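Local structure of type III effector HopA1 (4RSX) at residues Q5-S10 with P249-L254. The protein is a type III effector that Pseudomonas syringae probably delivers into plant cells. Sequence-based numbering, arbitrary orientation.
Sequences QSTFNS and PDNPAL
Thr-7 and Phe-8, consecutive residues of the N-terminal helix 2-19, pack against an Asx turn and type I beta turn near the C-terminus of the alpha/beta effector domain, with no hydrogen bond between the two segments. The methyl CG2 of Thr-7 reaches three residues of the turn: it lies 3.4 Å from Asn-251 OD1, 3.7 Å from Pro-252 CG and 3.8 Å from Ala-253 CB. Pro-252 also sits beside the next helix residue, its CD 3.7 Å from Phe-8 CA, and its ring crosses the Phe-8 side chain at about a right angle. CG of Phe-8 lies anti to the backbone N (chi1 -177°), which carries the ring toward Pro-249, whose O is 3.4 Å from Phe-8 CE1. Lys-239 NZ of helix 234-245 hydrogen-bonds to Pro-249 O, forms a salt bridge with Asp-250 OD1 and makes a cation-pi contact with Phe-8, which Leu-235 and Leu-242 also touch. At the Thr-7 end, OG1 bonds to Ala-3 O within its helix, while Asn-251 ND2 is held by Gln-196 OE1 of an outermost strand of the sheet. The Asx turn is closed by Ala-253 N, which donates to Asn-251 OD1 at 3.0 Å, tilted 27° from the carbonyl plane.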
loop_
_atom_site.group_PDB
_atom_site.type_symbol
_atom_site.label_atom_id
_atom_site.label_comp_id
_atom_site.label_asym_id
_atom_site.label_seq_id
_atom_site.Cartn_x
_atom_site.Cartn_y
_atom_site.Cartn_z
ATOM N N GLN A 5 -19.211 -3.788 4.958
ATOM C CA GLN A 5 -19.434 -4.948 5.839
ATOM C C GLN A 5 -18.284 -5.943 5.794
ATOM O O GLN A 5 -17.796 -6.394 6.827
ATOM C CB GLN A 5 -20.755 -5.652 5.487
ATOM C CG GLN A 5 -22.011 -4.866 5.884
ATOM C CD GLN A 5 -23.281 -5.427 5.249
ATOM O OE1 GLN A 5 -23.222 -6.333 4.418
ATOM N NE2 GLN A 5 -24.433 -4.878 5.627
ATOM N N SER A 6 -17.855 -6.290 4.589
ATOM C CA SER A 6 -16.760 -7.231 4.420
ATOM C C SER A 6 -15.479 -6.654 5.031
ATOM O O SER A 6 -14.714 -7.349 5.705
ATOM C CB SER A 6 -16.582 -7.517 2.923
ATOM O OG SER A 6 -15.412 -8.277 2.665
ATOM N N THR A 7 -15.266 -5.366 4.805
ATOM C CA THR A 7 -14.095 -4.679 5.330
ATOM C C THR A 7 -14.092 -4.634 6.868
ATOM O O THR A 7 -13.084 -4.923 7.499
ATOM C CB THR A 7 -14.000 -3.259 4.736
ATOM O OG1 THR A 7 -13.956 -3.354 3.300
ATOM C CG2 THR A 7 -12.757 -2.540 5.254
ATOM N N PHE A 8 -15.221 -4.274 7.466
ATOM C CA PHE A 8 -15.288 -4.230 8.910
ATOM C C PHE A 8 -15.092 -5.618 9.515
ATOM O O PHE A 8 -14.405 -5.768 10.543
ATOM C CB PHE A 8 -16.606 -3.631 9.395
ATOM C CG PHE A 8 -16.662 -3.511 10.878
ATOM C CD1 PHE A 8 -16.237 -2.346 11.500
ATOM C CD2 PHE A 8 -17.058 -4.595 11.671
ATOM C CE1 PHE A 8 -16.235 -2.242 12.886
ATOM C CE2 PHE A 8 -17.054 -4.500 13.048
ATOM C CZ PHE A 8 -16.647 -3.311 13.662
ATOM N N ASN A 9 -15.703 -6.630 8.903
ATOM C CA ASN A 9 -15.580 -7.999 9.419
ATOM C C ASN A 9 -14.142 -8.531 9.452
ATOM O O ASN A 9 -13.786 -9.295 10.352
ATOM C CB ASN A 9 -16.502 -8.980 8.663
ATOM C CG ASN A 9 -17.997 -8.698 8.893
ATOM O OD1 ASN A 9 -18.396 -8.119 9.917
ATOM N ND2 ASN A 9 -18.829 -9.114 7.932
ATOM N N SER A 10 -13.313 -8.153 8.480
ATOM C CA SER A 10 -11.904 -8.597 8.511
ATOM C C SER A 10 -11.135 -7.820 9.581
ATOM O O SER A 10 -10.227 -8.348 10.214
ATOM C CB SER A 10 -11.219 -8.427 7.148
ATOM O OG SER A 10 -10.919 -7.054 6.893
ATOM N N PRO A 249 -16.709 4.312 11.382
ATOM C CA PRO A 249 -16.905 3.173 12.296
ATOM C C PRO A 249 -17.546 1.962 11.618
ATOM O O PRO A 249 -17.522 0.848 12.184
ATOM C CB PRO A 249 -17.851 3.733 13.370
ATOM C CG PRO A 249 -18.601 4.873 12.656
ATOM C CD PRO A 249 -17.555 5.471 11.732
ATOM N N ASP A 250 -18.117 2.171 10.431
ATOM C CA ASP A 250 -18.701 1.050 9.688
ATOM C C ASP A 250 -17.794 0.553 8.567
ATOM O O ASP A 250 -17.947 -0.566 8.077
ATOM C CB ASP A 250 -20.095 1.413 9.165
ATOM C CG ASP A 250 -21.098 1.638 10.300
ATOM O OD1 ASP A 250 -20.992 0.960 11.355
ATOM O OD2 ASP A 250 -21.979 2.505 10.146
ATOM N N ASN A 251 -16.828 1.378 8.179
ATOM C CA ASN A 251 -15.854 0.959 7.174
ATOM C C ASN A 251 -14.459 1.456 7.565
ATOM O O ASN A 251 -14.074 2.583 7.219
ATOM C CB ASN A 251 -16.262 1.467 5.778
ATOM C CG ASN A 251 -15.389 0.903 4.668
ATOM O OD1 ASN A 251 -14.266 0.443 4.911
ATOM N ND2 ASN A 251 -15.899 0.947 3.434
ATOM N N PRO A 252 -13.696 0.609 8.279
ATOM C CA PRO A 252 -12.376 0.962 8.817
ATOM C C PRO A 252 -11.391 1.350 7.716
ATOM O O PRO A 252 -10.329 1.901 8.004
ATOM C CB PRO A 252 -11.912 -0.335 9.487
ATOM C CG PRO A 252 -12.690 -1.432 8.779
ATOM C CD PRO A 252 -14.024 -0.814 8.490
ATOM N N ALA A 253 -11.728 1.076 6.465
ATOM C CA ALA A 253 -10.867 1.520 5.369
ATOM C C ALA A 253 -10.971 3.033 5.133
ATOM O O ALA A 253 -10.071 3.630 4.535
ATOM C CB ALA A 253 -11.185 0.760 4.084
ATOM N N LEU A 254 -12.058 3.654 5.594
ATOM C CA LEU A 254 -12.330 5.056 5.225
ATOM C C LEU A 254 -12.185 6.074 6.365
ATOM O O LEU A 254 -12.298 5.723 7.547
ATOM C CB LEU A 254 -13.733 5.184 4.616
ATOM C CG LEU A 254 -14.123 4.166 3.541
ATOM C CD1 LEU A 254 -15.598 4.344 3.158
ATOM C CD2 LEU A 254 -13.219 4.290 2.306
#